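Local coordinates for GH26A (Muricauda sp. MAR_2010_75, PDB 6Q75), which probably hydrolyses beta-mannan or a related plant or algal polysaccharide, as a family 26 glycoside hydrolase from a marine bacterium, at residues A[47-53]-A[294-300]; A[54-58]-A[90-94]; A[95-99]-A[163-169]. All blocks are in the same frame, centred on the assembly; numbering follows the deposited sequence.

Contact 1 of 3, residues A[47-53]-A[294-300]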
# COMPACT_ATOMS: atom_id res chain seq x y z
N LEU A 47 0.06 8.01 -11.94
CA LEU A 47 -1.36 7.79 -11.70
C LEU A 47 -1.83 8.55 -10.46
O LEU A 47 -1.22 8.43 -9.39
CB LEU A 47 -1.64 6.29 -11.50
CG LEU A 47 -1.32 5.42 -12.71
CD1 LEU A 47 -1.11 4.01 -12.24
CD2 LEU A 47 -2.48 5.49 -13.68
N ALA A 48 -2.92 9.32 -10.60
CA ALA A 48 -3.52 10.00 -9.44
C ALA A 48 -4.32 9.02 -8.59
O ALA A 48 -5.18 8.30 -9.12
CB ALA A 48 -4.43 11.14 -9.89
N GLY A 49 -4.11 9.05 -7.28
CA GLY A 49 -4.75 8.09 -6.40
C GLY A 49 -5.25 8.74 -5.13
O GLY A 49 -4.79 9.82 -4.73
N GLN A 50 -6.20 8.06 -4.49
CA GLN A 50 -6.85 8.60 -3.30
C GLN A 50 -7.30 7.46 -2.40
O GLN A 50 -7.93 6.52 -2.87
CB GLN A 50 -8.05 9.46 -3.70
CG GLN A 50 -8.84 10.00 -2.50
CD GLN A 50 -8.11 11.10 -1.74
OE1 GLN A 50 -7.59 12.04 -2.33
NE2 GLN A 50 -8.07 10.98 -0.40
N HIS A 51 -7.01 7.59 -1.11
CA HIS A 51 -7.37 6.63 -0.07
C HIS A 51 -8.60 7.11 0.69
O HIS A 51 -8.79 8.32 0.86
CB HIS A 51 -6.20 6.45 0.88
CG HIS A 51 -6.47 5.56 2.05
ND1 HIS A 51 -6.28 4.20 1.98
CD2 HIS A 51 -6.86 5.82 3.32
CE1 HIS A 51 -6.55 3.65 3.15
NE2 HIS A 51 -6.92 4.60 3.98
N SER A 52 -9.44 6.17 1.11
CA SER A 52 -10.58 6.45 1.99
C SER A 52 -10.61 5.44 3.12
O SER A 52 -10.20 4.29 2.94
CB SER A 52 -11.93 6.41 1.21
OG SER A 52 -11.95 7.30 0.10
N TYR A 53 -11.09 5.85 4.29
CA TYR A 53 -11.29 4.89 5.37
C TYR A 53 -12.37 3.88 4.99
O TYR A 53 -13.34 4.21 4.28
CB TYR A 53 -11.70 5.61 6.65
CG TYR A 53 -10.77 6.73 7.04
CD1 TYR A 53 -9.47 6.46 7.46
CD2 TYR A 53 -11.20 8.06 7.03
CE1 TYR A 53 -8.61 7.49 7.84
CE2 TYR A 53 -10.37 9.08 7.43
CZ TYR A 53 -9.07 8.79 7.82
OH TYR A 53 -8.21 9.81 8.19
N SER A 294 5.35 6.16 -9.81
CA SER A 294 4.34 5.60 -10.70
C SER A 294 2.93 5.97 -10.31
O SER A 294 2.06 5.97 -11.17
CB SER A 294 4.43 4.07 -10.71
OG SER A 294 5.76 3.67 -10.97
N TRP A 295 2.68 6.22 -9.03
CA TRP A 295 1.40 6.75 -8.58
C TRP A 295 1.64 7.50 -7.29
O TRP A 295 2.71 7.41 -6.68
CB TRP A 295 0.31 5.65 -8.42
CG TRP A 295 0.42 4.76 -7.21
CD1 TRP A 295 0.02 5.03 -5.92
CD2 TRP A 295 0.94 3.41 -7.20
NE1 TRP A 295 0.27 3.93 -5.10
CE2 TRP A 295 0.84 2.94 -5.87
CE3 TRP A 295 1.48 2.57 -8.18
CZ2 TRP A 295 1.27 1.64 -5.49
CZ3 TRP A 295 1.93 1.29 -7.80
CH2 TRP A 295 1.80 0.84 -6.47
N PHE A 296 0.65 8.30 -6.90
CA PHE A 296 0.58 8.85 -5.56
C PHE A 296 -0.79 8.51 -5.02
O PHE A 296 -1.73 8.33 -5.79
CB PHE A 296 0.82 10.38 -5.57
CG PHE A 296 -0.22 11.17 -6.32
CD1 PHE A 296 -1.47 11.43 -5.77
CD2 PHE A 296 0.09 11.73 -7.55
CE1 PHE A 296 -2.42 12.21 -6.46
CE2 PHE A 296 -0.85 12.49 -8.25
CZ PHE A 296 -2.10 12.74 -7.70
N MET A 297 -0.91 8.43 -3.68
CA MET A 297 -2.21 8.18 -3.06
C MET A 297 -2.38 9.14 -1.89
O MET A 297 -1.72 8.98 -0.86
CB MET A 297 -2.32 6.72 -2.57
CG MET A 297 -3.75 6.42 -2.15
SD MET A 297 -4.00 4.82 -1.35
CE MET A 297 -3.01 5.02 0.13
N VAL A 298 -3.26 10.13 -2.05
CA VAL A 298 -3.51 11.08 -0.97
C VAL A 298 -4.29 10.41 0.16
O VAL A 298 -5.19 9.59 -0.08
CB VAL A 298 -4.25 12.31 -1.51
CG1 VAL A 298 -4.56 13.28 -0.38
CG2 VAL A 298 -3.39 12.99 -2.53
N TRP A 299 -3.92 10.74 1.39
CA TRP A 299 -4.50 10.10 2.57
C TRP A 299 -5.82 10.78 2.93
O TRP A 299 -5.81 11.84 3.54
CB TRP A 299 -3.54 10.15 3.74
CG TRP A 299 -4.05 9.31 4.89
CD1 TRP A 299 -4.70 9.75 6.01
CD2 TRP A 299 -4.02 7.88 4.98
NE1 TRP A 299 -5.03 8.68 6.82
CE2 TRP A 299 -4.63 7.52 6.20
CE3 TRP A 299 -3.51 6.87 4.16
CZ2 TRP A 299 -4.76 6.18 6.62
CZ3 TRP A 299 -3.63 5.55 4.57
CH2 TRP A 299 -4.26 5.22 5.79
N SER A 300 -6.94 10.14 2.60
CA SER A 300 -8.25 10.64 3.03
C SER A 300 -8.42 12.15 2.98
O SER A 300 -8.31 12.74 1.90
CB SER A 300 -8.56 10.13 4.43
OG SER A 300 -8.62 8.69 4.35
O HOH W 1 -6.09 9.30 9.56
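His51 lies flat over the six-membered ring of Trp299 in an offset stack, the centroids 3.9 Å apart and the planes 12° from parallel. His51 NE2 comes closest, 3.3 Å from Trp299 CH2. Both side chains have CG anti to the backbone N (chi1 176° and -172°), which sends the two rings off their strands in the same direction. Tyr53 stands nearly upright to the indole; water 1 joins its OH to Trp299 NE1 and accepts a hydrogen bond from the indole N-H, while Ser300 OG sits over the centre of the phenol face. At the edge of the histidine ring, Met297 SD packs on His51 CB at 3.5 Å.

These rings crown two neighbouring parallel strands of the (beta/alpha)8 barrel of family 26, the first strand (46-51) and the last (293-299), whose pairing closes the barrel. Glycerol and Tris, probably from the crystallisation medium, lie beside Trp299, consistent with the substrate cleft at this end of such barrels. Along the strands, Leu47 N donates to Ser294 O, Phe296 N to Leu47 O, Val298 N to Gly49 O and His51 N to Val298 O.

On the other face of the sheet Gln50 bends at chi2, turning its NE2 back to His51 O at 3.0 Å and, more weakly, to Ser300 O. Ala48 CA lies over the face of Phe296, and helix 59-68 covers Gln50 through Phe60 and Ala64.

Contact 2 of 3, residues A[54-58]-A[90-94]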
# COMPACT_ATOMS: atom_id res chain seq x y z
N ASN A 54 -12.22 2.64 5.48
CA ASN A 54 -13.13 1.61 5.00
C ASN A 54 -14.56 1.77 5.52
O ASN A 54 -15.45 1.10 5.00
CB ASN A 54 -12.61 0.20 5.34
CG ASN A 54 -12.64 -0.13 6.85
OD1 ASN A 54 -13.64 0.07 7.56
ND2 ASN A 54 -11.54 -0.68 7.32
N GLU A 55 -14.80 2.62 6.53
CA GLU A 55 -16.17 2.89 6.96
C GLU A 55 -17.02 3.46 5.82
O GLU A 55 -18.22 3.19 5.73
CB GLU A 55 -16.17 3.86 8.14
CG GLU A 55 -15.74 3.22 9.46
CD GLU A 55 -14.27 3.44 9.78
OE1 GLU A 55 -13.45 3.54 8.84
OE2 GLU A 55 -13.94 3.52 10.99
N ASN A 56 -16.41 4.31 4.99
CA ASN A 56 -17.06 4.86 3.80
C ASN A 56 -16.01 4.82 2.71
O ASN A 56 -15.27 5.80 2.48
CB ASN A 56 -17.57 6.28 4.06
CG ASN A 56 -18.53 6.34 5.21
OD1 ASN A 56 -18.14 6.59 6.36
ND2 ASN A 56 -19.80 6.12 4.92
N PRO A 57 -15.86 3.67 2.04
CA PRO A 57 -14.62 3.36 1.32
C PRO A 57 -14.42 4.13 0.02
O PRO A 57 -13.37 3.95 -0.61
CB PRO A 57 -14.74 1.85 1.04
CG PRO A 57 -16.21 1.56 1.16
CD PRO A 57 -16.77 2.51 2.16
N SER A 58 -15.36 4.99 -0.38
CA SER A 58 -15.15 5.87 -1.52
C SER A 58 -15.36 7.34 -1.17
O SER A 58 -15.33 8.19 -2.07
CB SER A 58 -16.06 5.45 -2.67
OG SER A 58 -15.62 4.23 -3.26
N ARG A 90 -17.70 -5.23 3.01
CA ARG A 90 -17.97 -3.88 2.51
C ARG A 90 -16.85 -3.40 1.58
O ARG A 90 -17.11 -2.74 0.57
CB ARG A 90 -18.15 -2.93 3.70
CG ARG A 90 -18.39 -1.48 3.35
CD ARG A 90 -18.74 -0.66 4.60
NE ARG A 90 -17.62 -0.52 5.54
CZ ARG A 90 -17.52 -1.17 6.70
NH1 ARG A 90 -18.47 -2.03 7.07
NH2 ARG A 90 -16.47 -0.99 7.49
N ILE A 91 -15.60 -3.70 1.93
CA ILE A 91 -14.45 -3.33 1.10
C ILE A 91 -14.51 -4.06 -0.23
O ILE A 91 -14.30 -3.47 -1.30
CB ILE A 91 -13.14 -3.66 1.84
CG1 ILE A 91 -12.97 -2.78 3.07
CG2 ILE A 91 -11.93 -3.62 0.90
CD1 ILE A 91 -11.96 -3.35 4.04
N VAL A 92 -14.81 -5.36 -0.19
CA VAL A 92 -14.79 -6.13 -1.43
C VAL A 92 -15.85 -5.62 -2.39
O VAL A 92 -15.60 -5.46 -3.60
CB VAL A 92 -14.99 -7.63 -1.13
CG1 VAL A 92 -15.32 -8.36 -2.43
CG2 VAL A 92 -13.75 -8.22 -0.50
N LYS A 93 -17.04 -5.31 -1.86
CA LYS A 93 -18.13 -4.86 -2.72
C LYS A 93 -17.78 -3.55 -3.40
O LYS A 93 -18.07 -3.36 -4.58
CB LYS A 93 -19.42 -4.70 -1.92
CG LYS A 93 -20.65 -4.42 -2.79
N GLU A 94 -17.14 -2.65 -2.67
CA GLU A 94 -16.81 -1.38 -3.32
C GLU A 94 -15.59 -1.52 -4.22
O GLU A 94 -15.52 -0.86 -5.26
CB GLU A 94 -16.62 -0.28 -2.27
CG GLU A 94 -16.32 1.08 -2.91
CD GLU A 94 -17.55 1.70 -3.56
OE1 GLU A 94 -18.66 1.13 -3.45
OE2 GLU A 94 -17.42 2.79 -4.18
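Arg90 turns the NE/NH2 side of its guanidinium to Asn54, NE bonding to the backbone O and NH2 to the side-chain OD1. The NE bond is nearly straight: Arg90 NE lies 2.8 Å from Asn54 O, with 173° at the hydrogen and the acceptor in the guanidinium plane. Arg90 NH2 reaches Asn54 OD1 at 3.0 Å from above the carbonyl plane of the amide, and adds a weak bond to the backbone O. Arg90 leaves the helix extended and then turns at chi3 (68°), which presents the NE edge to the loop. On the asparagine side, CG stands between the backbone N and the carbonyl carbon (chi1 69°), bringing OD1 round to the arginine, while ND2 is held by the backbone O atoms of Asp78 and Tyr80. Asn54 CB rests on Ile91 CG1 and CD1.

One turn further along the helix, Glu94 bends at chi2 and accepts a very short bond from Ser58 OG to OE2. Its CB packs against Pro57 CG at 3.9 Å. Lys98 forms a salt bridge with the same carboxylate oxygen, and Trp75 NE1 also bonds to Ser58 OG.

The loop between strand 46-51 and helix 59-68 is thus fastened to helix 88-100, with strand 74-78 beneath both through Trp75 and Thr77.

Contact 3 of 3, residues A[95-99]-A[163-169]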
# COMPACT_ATOMS: atom_id res chain seq x y z
N ALA A 95 -14.63 -2.40 -3.87
CA ALA A 95 -13.48 -2.61 -4.75
C ALA A 95 -13.93 -3.19 -6.09
O ALA A 95 -13.41 -2.80 -7.14
CB ALA A 95 -12.46 -3.54 -4.10
N ILE A 96 -14.86 -4.16 -6.07
CA ILE A 96 -15.34 -4.70 -7.34
C ILE A 96 -16.07 -3.63 -8.14
O ILE A 96 -15.87 -3.50 -9.35
CB ILE A 96 -16.22 -5.94 -7.10
CG1 ILE A 96 -15.36 -7.12 -6.66
CG2 ILE A 96 -16.99 -6.31 -8.35
CD1 ILE A 96 -16.14 -8.22 -5.92
N ASP A 97 -16.92 -2.84 -7.47
CA ASP A 97 -17.58 -1.75 -8.18
C ASP A 97 -16.57 -0.78 -8.78
O ASP A 97 -16.72 -0.37 -9.94
CB ASP A 97 -18.55 -0.97 -7.27
CG ASP A 97 -19.88 -1.70 -7.02
OD1 ASP A 97 -20.12 -2.76 -7.63
OD2 ASP A 97 -20.71 -1.16 -6.25
N LYS A 98 -15.54 -0.38 -8.01
CA LYS A 98 -14.57 0.58 -8.52
C LYS A 98 -13.77 -0.00 -9.68
O LYS A 98 -13.56 0.68 -10.69
CB LYS A 98 -13.65 1.06 -7.40
CG LYS A 98 -14.31 2.07 -6.49
CD LYS A 98 -14.35 3.44 -7.17
CE LYS A 98 -15.31 4.39 -6.48
NZ LYS A 98 -16.73 4.11 -6.79
N TYR A 99 -13.37 -1.27 -9.57
CA TYR A 99 -12.72 -1.95 -10.68
C TYR A 99 -13.63 -1.97 -11.91
O TYR A 99 -13.19 -1.71 -13.03
CB TYR A 99 -12.34 -3.38 -10.25
CG TYR A 99 -11.60 -4.13 -11.32
CD1 TYR A 99 -10.36 -3.69 -11.75
CD2 TYR A 99 -12.15 -5.23 -11.94
CE1 TYR A 99 -9.67 -4.34 -12.73
CE2 TYR A 99 -11.47 -5.91 -12.95
CZ TYR A 99 -10.22 -5.45 -13.34
OH TYR A 99 -9.52 -6.08 -14.33
N LEU A 163 -11.95 -11.33 -4.32
CA LEU A 163 -11.50 -10.40 -5.35
C LEU A 163 -10.82 -11.13 -6.51
O LEU A 163 -10.99 -10.75 -7.67
CB LEU A 163 -10.57 -9.36 -4.72
CG LEU A 163 -11.31 -8.36 -3.83
CD1 LEU A 163 -10.36 -7.65 -2.89
CD2 LEU A 163 -12.02 -7.32 -4.70
N GLN A 164 -10.09 -12.21 -6.22
CA GLN A 164 -9.50 -13.00 -7.31
C GLN A 164 -10.59 -13.61 -8.19
O GLN A 164 -10.46 -13.64 -9.42
CB GLN A 164 -8.61 -14.10 -6.73
CG GLN A 164 -8.00 -15.00 -7.80
CD GLN A 164 -6.81 -15.79 -7.28
OE1 GLN A 164 -5.66 -15.58 -7.68
NE2 GLN A 164 -7.09 -16.71 -6.36
N GLU A 165 -11.65 -14.15 -7.57
CA GLU A 165 -12.74 -14.74 -8.33
C GLU A 165 -13.44 -13.70 -9.20
O GLU A 165 -13.98 -14.04 -10.26
CB GLU A 165 -13.73 -15.40 -7.36
CG GLU A 165 -15.16 -15.54 -7.86
CD GLU A 165 -16.16 -15.85 -6.74
OE1 GLU A 165 -15.91 -16.79 -5.96
OE2 GLU A 165 -17.19 -15.14 -6.65
N ALA A 166 -13.46 -12.43 -8.79
CA ALA A 166 -13.96 -11.35 -9.63
C ALA A 166 -12.91 -10.83 -10.61
O ALA A 166 -13.21 -9.89 -11.35
CB ALA A 166 -14.44 -10.18 -8.75
N LYS A 167 -11.71 -11.41 -10.62
CA LYS A 167 -10.62 -11.05 -11.54
C LYS A 167 -10.13 -9.63 -11.32
O LYS A 167 -9.78 -8.94 -12.27
CB LYS A 167 -11.02 -11.26 -13.01
CG LYS A 167 -11.69 -12.64 -13.25
CD LYS A 167 -12.22 -12.81 -14.68
CE LYS A 167 -11.15 -12.62 -15.73
NZ LYS A 167 -11.66 -13.00 -17.10
N VAL A 168 -10.06 -9.20 -10.06
CA VAL A 168 -9.54 -7.87 -9.70
C VAL A 168 -8.08 -8.03 -9.28
O VAL A 168 -7.81 -8.69 -8.27
CB VAL A 168 -10.36 -7.23 -8.57
CG1 VAL A 168 -9.86 -5.75 -8.27
CG2 VAL A 168 -11.85 -7.23 -8.91
N PRO A 169 -7.13 -7.40 -9.98
CA PRO A 169 -5.75 -7.37 -9.49
C PRO A 169 -5.64 -6.32 -8.40
O PRO A 169 -6.28 -5.27 -8.47
CB PRO A 169 -4.95 -6.94 -10.73
CG PRO A 169 -5.91 -6.00 -11.44
CD PRO A 169 -7.32 -6.51 -11.14
O HOH W 2 -10.23 -8.61 -14.87
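Tyr99 lays one face of its ring over Val168, at the point where the chain leaves helix 144-165 for strand 170-173. The turn is a Schellman motif: Lys167 has positive phi (65°), and Val168 N and Lys167 N bond back to Leu163 O and Gln164 O. It ends one of the outer helices of the (beta/alpha)8 barrel and leads into an inner strand, and the neighbouring outer helix, 88-100, packs against it with apolar side chains.

The tight part of the contact is the tyrosine ring on Val168 and Pro169. CG of Tyr99 is anti to the backbone N (chi1 -177°), carrying the phenol across the turn so that Val168 CA lies over its centre in a CH-pi contact, 4.3 Å from the centroid. Val168 CG2 reaches Tyr99 CD2 at 3.6 Å, and Pro169 CD approaches Tyr99 CE1 as closely. From there the apolar layer continues along the helix: Ala95 CB and Ile96 CG1 both meet Leu163 CD2 at 3.9 Å, and the isoleucine also touches Ala166 CB, through CG1 and CD1 alike. Trp75 touches Ala95 from the barrel side, while Leu107 and Val105 of strand 104-108 back Leu163 and Val168.

Toward the hydroxyl the packing gives way to water. Lys167 is exposed and its ammonium end takes no part; its backbone O is what faces the tyrosine. Water 2 lies 2.7 Å from Tyr99 OH and donates a hydrogen bond to Lys167 O. Replacing Tyr99 with an alanine would probably open a gap over Val168 and Pro169 and take away the hydroxyl that holds this water. Beside the water bridge, Tyr99 CE2 comes within 3.5 Å of Lys167 O.

Overall arrangement
From the N terminus, the chain enters the barrel on strand 46-51, the first half of contact 1, and runs directly into the loop 54-58. Contact 2 closes there when helix 88-100 arrives after strand 74-78. The same helix opens contact 3, which closes 64 residues later at the end of helix 144-165. Contacts 2 and 3 therefore follow in series, and both nest inside the long loop that contact 1 closes only with strand 293-299. Contact 1 joins the first and last barrel strands, whereas the others tie outer helices and a loop together. Contacts 2 and 3 touch where Ser58 meets Lys98, contacts 1 and 2 through Ser52 against Pro57; contacts 1 and 3 do not.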